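Local coordinates for protein sortase (Actinomyces oris, PDB 2XWG) that probably acts as a class C sortase, a membrane-bound cysteine transpeptidase that joins pilin subunits during fimbrial assembly, at residues D197-V202 with R222-G227; V101-V106 with S136-G141. All coordinates share one frame; numbering follows the deposited sequence.

Contact 1 (D197-V202 with R222-G227); sequences DSLRKV and RLLVTG
L224, on strand 221-229 of the sortase beta-barrel, pushes a single methyl group, CD1, against two side chains of a short 3-10 turn at residues 197-199. This turn belongs to the long connection from strand 179-191 to strand 206-214, commonly called the β6/β7 loop in sortases. The tight part is the leucine pair: L199 CD2 lies 3.4 Å from L224 CD1, and the two side chains cross at about a right angle, so branch end meets branch end with little overlap along their lengths. L199 sets out from the turn obliquely to the strand. With CG beside its own backbone N and anti to the carbonyl carbon (chi1 -55°), it carries CD2 across to the strand. L199 also rests on I74 and L224 on I211 of strand 206-214, which extends the apolar layer beyond this pair. The solvent side belongs to S198, an exposed residue although its CB points at the strand; its hydroxyl abuts the leucine methyl as closely as L199 does, but no hydrogen bond crosses the contact. The L224 side chain is about 9 Å from that of C213, the predicted acyl-thioester residue, which R222, two residues earlier on the strand, touches directly. Seen from L224 CD1, the directions to S198 OG and L199 CD2 are nearly perpendicular, with OG also at 3.4 Å.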
ATOM      1  N   ASP A 197     -12.484  -6.037   6.366  1.00 62.12           N
ATOM      2  CA  ASP A 197     -12.427  -5.334   7.654  1.00 61.33           C
ATOM      3  C   ASP A 197     -11.025  -5.011   8.171  1.00 59.19           C
ATOM      4  O   ASP A 197     -10.852  -4.021   8.894  1.00 57.60           O
ATOM      5  CB  ASP A 197     -13.168  -6.117   8.742  1.00 66.74           C
ATOM      6  CG  ASP A 197     -14.669  -6.092   8.559  1.00 72.26           C
ATOM      7  OD1 ASP A 197     -15.149  -5.244   7.767  1.00 68.08           O
ATOM      8  OD2 ASP A 197     -15.362  -6.915   9.212  1.00 69.64           O
ATOM      9  N   SER A 198     -10.034  -5.836   7.826  1.00 53.78           N
ATOM     10  CA  SER A 198      -8.709  -5.697   8.441  1.00 53.43           C
ATOM     11  C   SER A 198      -7.780  -4.721   7.718  1.00 52.51           C
ATOM     12  O   SER A 198      -6.599  -4.613   8.061  1.00 49.78           O
ATOM     13  CB  SER A 198      -8.027  -7.055   8.634  1.00 51.01           C
ATOM     14  OG  SER A 198      -7.707  -7.644   7.393  1.00 53.98           O
ATOM     15  N   LEU A 199      -8.335  -4.007   6.739  1.00 44.84           N
ATOM     16  CA  LEU A 199      -7.612  -2.978   5.998  1.00 45.09           C
ATOM     17  C   LEU A 199      -7.983  -1.568   6.500  1.00 48.88           C
ATOM     18  O   LEU A 199      -7.485  -0.559   5.999  1.00 46.32           O
ATOM     19  CB  LEU A 199      -7.921  -3.095   4.497  1.00 41.11           C
ATOM     20  CG  LEU A 199      -7.668  -4.435   3.801  1.00 36.85           C
ATOM     21  CD1 LEU A 199      -8.078  -4.360   2.343  1.00 29.91           C
ATOM     22  CD2 LEU A 199      -6.209  -4.895   3.943  1.00 31.30           C
ATOM     23  N   ARG A 200      -8.865  -1.514   7.492  1.00 57.89           N
ATOM     24  CA  ARG A 200      -9.384  -0.259   8.028  1.00 58.36           C
ATOM     25  C   ARG A 200      -8.375   0.390   8.969  1.00 59.45           C
ATOM     26  O   ARG A 200      -7.520  -0.300   9.533  1.00 59.74           O
ATOM     27  CB  ARG A 200     -10.695  -0.544   8.771  1.00 60.42           C
ATOM     28  CG  ARG A 200     -11.720  -1.282   7.914  1.00 65.36           C
ATOM     29  CD  ARG A 200     -12.956  -1.704   8.704  1.00 74.32           C
ATOM     30  NE  ARG A 200     -13.596  -0.547   9.315  1.00 80.62           N
ATOM     31  CZ  ARG A 200     -14.231   0.401   8.632  1.00 85.59           C
ATOM     32  NH1 ARG A 200     -14.316   0.327   7.302  1.00 79.87           N
ATOM     33  NH2 ARG A 200     -14.776   1.426   9.281  1.00 85.50           N
ATOM     34  N   LYS A 201      -8.467   1.707   9.154  1.00 51.30           N
ATOM     35  CA  LYS A 201      -7.613   2.378  10.134  1.00 50.99           C
ATOM     36  C   LYS A 201      -7.697   1.699  11.495  1.00 57.05           C
ATOM     37  O   LYS A 201      -8.783   1.345  11.958  1.00 59.54           O
ATOM     38  CB  LYS A 201      -7.999   3.850  10.295  1.00 53.98           C
ATOM     39  CG  LYS A 201      -7.512   4.767   9.187  1.00 61.47           C
ATOM     40  CD  LYS A 201      -8.402   5.997   9.082  1.00 67.51           C
ATOM     41  CE  LYS A 201      -8.542   6.666  10.442  1.00 69.05           C
ATOM     42  NZ  LYS A 201      -9.717   7.584  10.479  1.00 76.15           N
ATOM     43  N   VAL A 202      -6.548   1.517  12.133  1.00 52.54           N
ATOM     44  CA  VAL A 202      -6.504   1.140  13.539  1.00 51.98           C
ATOM     45  C   VAL A 202      -5.962   2.339  14.328  1.00 62.04           C
ATOM     46  O   VAL A 202      -4.792   2.717  14.164  1.00 62.53           O
ATOM     47  CB  VAL A 202      -5.625  -0.096  13.760  1.00 54.45           C
ATOM     48  CG1 VAL A 202      -5.527  -0.427  15.247  1.00 54.40           C
ATOM     49  CG2 VAL A 202      -6.180  -1.292  12.972  1.00 54.40           C
ATOM     50  N   ARG A 222      -6.743 -13.770  -0.686  1.00 35.15           N
ATOM     51  CA  ARG A 222      -5.802 -12.659  -0.590  1.00 30.45           C
ATOM     52  C   ARG A 222      -4.842 -12.886   0.549  1.00 31.87           C
ATOM     53  O   ARG A 222      -5.262 -13.232   1.634  1.00 37.08           O
ATOM     54  CB  ARG A 222      -6.532 -11.362  -0.287  1.00 31.41           C
ATOM     55  CG  ARG A 222      -7.566 -10.997  -1.292  1.00 33.78           C
ATOM     56  CD  ARG A 222      -7.014 -11.032  -2.681  1.00 26.85           C
ATOM     57  NE  ARG A 222      -8.059 -10.644  -3.618  1.00 31.16           N
ATOM     58  CZ  ARG A 222      -8.509 -11.418  -4.598  1.00 33.13           C
ATOM     59  NH1 ARG A 222      -8.000 -12.636  -4.767  1.00 34.54           N
ATOM     60  NH2 ARG A 222      -9.459 -10.970  -5.414  1.00 32.93           N
ATOM     61  N   LEU A 223      -3.555 -12.661   0.327  1.00 34.52           N
ATOM     62  CA  LEU A 223      -2.596 -12.751   1.415  1.00 34.43           C
ATOM     63  C   LEU A 223      -2.290 -11.344   1.949  1.00 36.25           C
ATOM     64  O   LEU A 223      -1.934 -10.457   1.183  1.00 38.22           O
ATOM     65  CB  LEU A 223      -1.339 -13.464   0.937  1.00 30.25           C
ATOM     66  CG  LEU A 223      -0.119 -13.253   1.818  1.00 35.38           C
ATOM     67  CD1 LEU A 223      -0.286 -14.083   3.065  1.00 37.88           C
ATOM     68  CD2 LEU A 223       1.149 -13.659   1.077  1.00 33.57           C
ATOM     69  N   LEU A 224      -2.467 -11.133   3.253  1.00 41.27           N
ATOM     70  CA  LEU A 224      -2.298  -9.817   3.869  1.00 33.95           C
ATOM     71  C   LEU A 224      -1.169  -9.886   4.844  1.00 37.54           C
ATOM     72  O   LEU A 224      -1.283 -10.552   5.858  1.00 48.82           O
ATOM     73  CB  LEU A 224      -3.534  -9.371   4.650  1.00 31.25           C
ATOM     74  CG  LEU A 224      -4.961  -9.354   4.079  1.00 37.81           C
ATOM     75  CD1 LEU A 224      -5.741  -8.199   4.661  1.00 38.47           C
ATOM     76  CD2 LEU A 224      -5.024  -9.264   2.588  1.00 37.78           C
ATOM     77  N   VAL A 225      -0.084  -9.185   4.546  1.00 38.58           N
ATOM     78  CA  VAL A 225       1.035  -9.066   5.452  1.00 37.43           C
ATOM     79  C   VAL A 225       0.994  -7.657   6.026  1.00 40.60           C
ATOM     80  O   VAL A 225       1.056  -6.678   5.285  1.00 40.22           O
ATOM     81  CB  VAL A 225       2.361  -9.291   4.712  1.00 39.52           C
ATOM     82  CG1 VAL A 225       3.553  -8.781   5.542  1.00 38.51           C
ATOM     83  CG2 VAL A 225       2.529 -10.760   4.339  1.00 36.73           C
ATOM     84  N   THR A 226       0.860  -7.549   7.341  1.00 40.59           N
ATOM     85  CA  THR A 226       0.745  -6.249   7.974  1.00 40.88           C
ATOM     86  C   THR A 226       2.029  -5.965   8.728  1.00 42.73           C
ATOM     87  O   THR A 226       2.542  -6.835   9.431  1.00 45.02           O
ATOM     88  CB  THR A 226      -0.446  -6.196   8.957  1.00 44.66           C
ATOM     89  OG1 THR A 226      -1.674  -6.515   8.276  1.00 47.19           O
ATOM     90  CG2 THR A 226      -0.559  -4.813   9.594  1.00 39.49           C
ATOM     91  N   GLY A 227       2.566  -4.761   8.567  1.00 34.04           N
ATOM     92  CA  GLY A 227       3.730  -4.354   9.335  1.00 33.42           C
ATOM     93  C   GLY A 227       3.361  -3.174  10.211  1.00 35.61           C
ATOM     94  O   GLY A 227       2.443  -2.414   9.875  1.00 35.41           O
TER

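Contact 2 (V101-V106 with S136-G141)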
ATOM      1  N   VAL A 101       6.302   8.729  -9.344  1.00 40.68           N
ATOM      2  CA  VAL A 101       6.294   7.677  -8.335  1.00 33.24           C
ATOM      3  C   VAL A 101       5.846   8.239  -6.992  1.00 32.79           C
ATOM      4  O   VAL A 101       6.435   9.180  -6.500  1.00 42.20           O
ATOM      5  CB  VAL A 101       7.685   7.101  -8.185  1.00 29.14           C
ATOM      6  CG1 VAL A 101       7.747   6.173  -7.010  1.00 27.72           C
ATOM      7  CG2 VAL A 101       8.085   6.384  -9.464  1.00 27.86           C
ATOM      8  N   MET A 102       4.799   7.681  -6.394  1.00 30.68           N
ATOM      9  CA  MET A 102       4.342   8.170  -5.100  1.00 27.15           C
ATOM     10  C   MET A 102       5.346   7.837  -3.981  1.00 31.96           C
ATOM     11  O   MET A 102       5.655   8.676  -3.122  1.00 32.66           O
ATOM     12  CB  MET A 102       2.945   7.630  -4.800  1.00 30.12           C
ATOM     13  CG  MET A 102       2.618   7.489  -3.328  1.00 29.51           C
ATOM     14  SD  MET A 102       0.949   6.875  -2.985  1.00 39.42           S
ATOM     15  CE  MET A 102       0.010   7.506  -4.348  1.00 34.11           C
ATOM     16  N   ALA A 103       5.890   6.624  -4.011  1.00 29.58           N
ATOM     17  CA  ALA A 103       6.821   6.165  -2.975  1.00 26.46           C
ATOM     18  C   ALA A 103       7.546   4.905  -3.450  1.00 26.14           C
ATOM     19  O   ALA A 103       7.285   4.396  -4.548  1.00 21.37           O
ATOM     20  CB  ALA A 103       6.083   5.887  -1.676  1.00 22.01           C
ATOM     21  N   ARG A 104       8.451   4.399  -2.622  1.00 31.23           N
ATOM     22  CA  ARG A 104       9.200   3.192  -2.960  1.00 29.96           C
ATOM     23  C   ARG A 104       9.194   2.215  -1.810  1.00 31.55           C
ATOM     24  O   ARG A 104       9.285   2.636  -0.653  1.00 33.29           O
ATOM     25  CB  ARG A 104      10.649   3.533  -3.244  1.00 29.45           C
ATOM     26  CG  ARG A 104      10.839   4.234  -4.509  1.00 33.51           C
ATOM     27  CD  ARG A 104      12.130   3.799  -5.109  1.00 37.24           C
ATOM     28  NE  ARG A 104      11.937   3.612  -6.538  1.00 44.15           N
ATOM     29  CZ  ARG A 104      11.911   2.436  -7.166  1.00 41.17           C
ATOM     30  NH1 ARG A 104      12.102   1.280  -6.502  1.00 38.71           N
ATOM     31  NH2 ARG A 104      11.713   2.428  -8.486  1.00 42.86           N
ATOM     32  N   ILE A 105       9.155   0.915  -2.112  1.00 23.08           N
ATOM     33  CA  ILE A 105       9.193  -0.089  -1.059  1.00 21.14           C
ATOM     34  C   ILE A 105      10.282  -1.081  -1.310  1.00 21.97           C
ATOM     35  O   ILE A 105      10.488  -1.495  -2.440  1.00 26.01           O
ATOM     36  CB  ILE A 105       7.883  -0.865  -0.967  1.00 25.18           C
ATOM     37  CG1 ILE A 105       7.968  -1.907   0.157  1.00 22.23           C
ATOM     38  CG2 ILE A 105       7.559  -1.539  -2.292  1.00 16.80           C
ATOM     39  CD1 ILE A 105       6.628  -2.424   0.527  1.00 18.51           C
ATOM     40  N   VAL A 106      10.986  -1.463  -0.256  1.00 20.93           N
ATOM     41  CA  VAL A 106      12.032  -2.463  -0.359  1.00 24.07           C
ATOM     42  C   VAL A 106      11.806  -3.464   0.757  1.00 27.83           C
ATOM     43  O   VAL A 106      11.670  -3.082   1.923  1.00 27.77           O
ATOM     44  CB  VAL A 106      13.456  -1.863  -0.258  1.00 27.10           C
ATOM     45  CG1 VAL A 106      13.589  -1.074   0.988  1.00 29.15           C
ATOM     46  CG2 VAL A 106      14.507  -2.973  -0.265  1.00 25.05           C
ATOM     47  N   SER A 136      -4.786   5.154   3.863  1.00 35.82           N
ATOM     48  CA  SER A 136      -3.862   6.229   4.166  1.00 36.90           C
ATOM     49  C   SER A 136      -2.710   6.260   3.167  1.00 36.09           C
ATOM     50  O   SER A 136      -2.183   5.222   2.780  1.00 35.96           O
ATOM     51  CB  SER A 136      -3.298   6.043   5.577  1.00 40.85           C
ATOM     52  OG  SER A 136      -4.324   5.775   6.522  1.00 42.86           O
ATOM     53  N   LEU A 137      -2.312   7.455   2.757  1.00 33.33           N
ATOM     54  CA  LEU A 137      -1.116   7.623   1.941  1.00 30.68           C
ATOM     55  C   LEU A 137       0.091   7.090   2.699  1.00 30.54           C
ATOM     56  O   LEU A 137       0.134   7.175   3.920  1.00 36.25           O
ATOM     57  CB  LEU A 137      -0.931   9.109   1.614  1.00 32.01           C
ATOM     58  CG  LEU A 137      -2.094   9.753   0.857  1.00 30.67           C
ATOM     59  CD1 LEU A 137      -1.845  11.226   0.634  1.00 35.03           C
ATOM     60  CD2 LEU A 137      -2.344   9.043  -0.462  1.00 25.84           C
ATOM     61  N   PRO A 138       1.088   6.542   1.989  1.00 31.22           N
ATOM     62  CA  PRO A 138       2.240   5.947   2.685  1.00 31.64           C
ATOM     63  C   PRO A 138       3.265   6.973   3.190  1.00 38.24           C
ATOM     64  O   PRO A 138       4.398   7.019   2.680  1.00 36.27           O
ATOM     65  CB  PRO A 138       2.883   5.075   1.604  1.00 28.14           C
ATOM     66  CG  PRO A 138       2.530   5.742   0.322  1.00 23.27           C
ATOM     67  CD  PRO A 138       1.174   6.374   0.525  1.00 30.41           C
ATOM     68  N   VAL A 139       2.877   7.778   4.175  1.00 40.04           N
ATOM     69  CA  VAL A 139       3.788   8.735   4.800  1.00 39.16           C
ATOM     70  C   VAL A 139       3.835   8.452   6.293  1.00 41.60           C
ATOM     71  O   VAL A 139       4.360   9.251   7.076  1.00 45.72           O
ATOM     72  CB  VAL A 139       3.347  10.203   4.571  1.00 40.75           C
ATOM     73  CG1 VAL A 139       3.724  10.696   3.166  1.00 35.05           C
ATOM     74  CG2 VAL A 139       1.849  10.349   4.823  1.00 41.01           C
ATOM     75  N   GLY A 140       3.299   7.306   6.693  1.00 31.47           N
ATOM     76  CA  GLY A 140       3.356   6.923   8.088  1.00 35.70           C
ATOM     77  C   GLY A 140       2.644   7.906   9.006  1.00 41.84           C
ATOM     78  O   GLY A 140       1.895   8.775   8.556  1.00 41.22           O
ATOM     79  N   GLY A 141       2.868   7.773  10.307  1.00 43.21           N
ATOM     80  CA  GLY A 141       2.228   8.660  11.251  1.00 46.67           C
ATOM     81  C   GLY A 141       1.091   7.940  11.935  1.00 55.18           C
ATOM     82  O   GLY A 141       0.808   6.792  11.605  1.00 56.71           O
TER
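P138 presents the CG and CD corner of its ring to M102 and A103, the pair that forms a classic beta bulge at the start of strand 103-107 in the sortase barrel. Both bulge residues face I116 of the neighbouring strand 112-118, and both direct their CB atoms toward the proline. M102 makes the closer approach: SD lies 3.6 Å from P138 CD and 3.8 Å from P138 CG. Its side chain crosses the proline at about a right angle, so the thioether passes the ring corner instead of running alongside it. CG of M102 is anti to the backbone N (chi1 152°), which reaches the sulfur out to the proline; the chain then bends at chi3 (-31°), turning CE away from the ring and leaving the sulfur as the closest atom. A103 meets the same corner from a different direction, its CB 4.1 Å from P138 CG, a looser touch by a much shorter side chain.

The ring sits at the centre of an inverse gamma turn, closed by the bond from V139 N to L137 O at 2.8 Å, and P138 O is hydrogen-bonded to S176 OG. V174 on strand 171-176 and M96 also touch the proline, making the surroundings largely apolar and buried. Segment 136-141 thereby packs between the barrel strands and helix 55-68, against which L137 and V139 lie. The M102 side chain is about 8 Å from that of the calcium ligand D97 and is not itself a ligand. L137, just before the proline, stops short of the methionine, its CD2 4.7 Å from M102 SD.

Both contacts hold a loop against the sortase barrel by apolar packing, with no hydrogen bond between the paired segments. Contact 2 is wholly buried, and a rigid proline ring meets a thioether and a methyl at the irregular start of a strand. Contact 1 grades from a buried leucine pair to an exposed serine, and its strand runs regularly past the turn. They rest on different strands of one sheet, the L199 and M102 side chains each about 11 Å from a bound calcium ion. Their centres are 16 Å apart, yet the loops meet, with K201 CG 4.3 Å from S136 OG. H145 bonds both loops, its ND1 with R200 O and its backbone N-H with S136 OG.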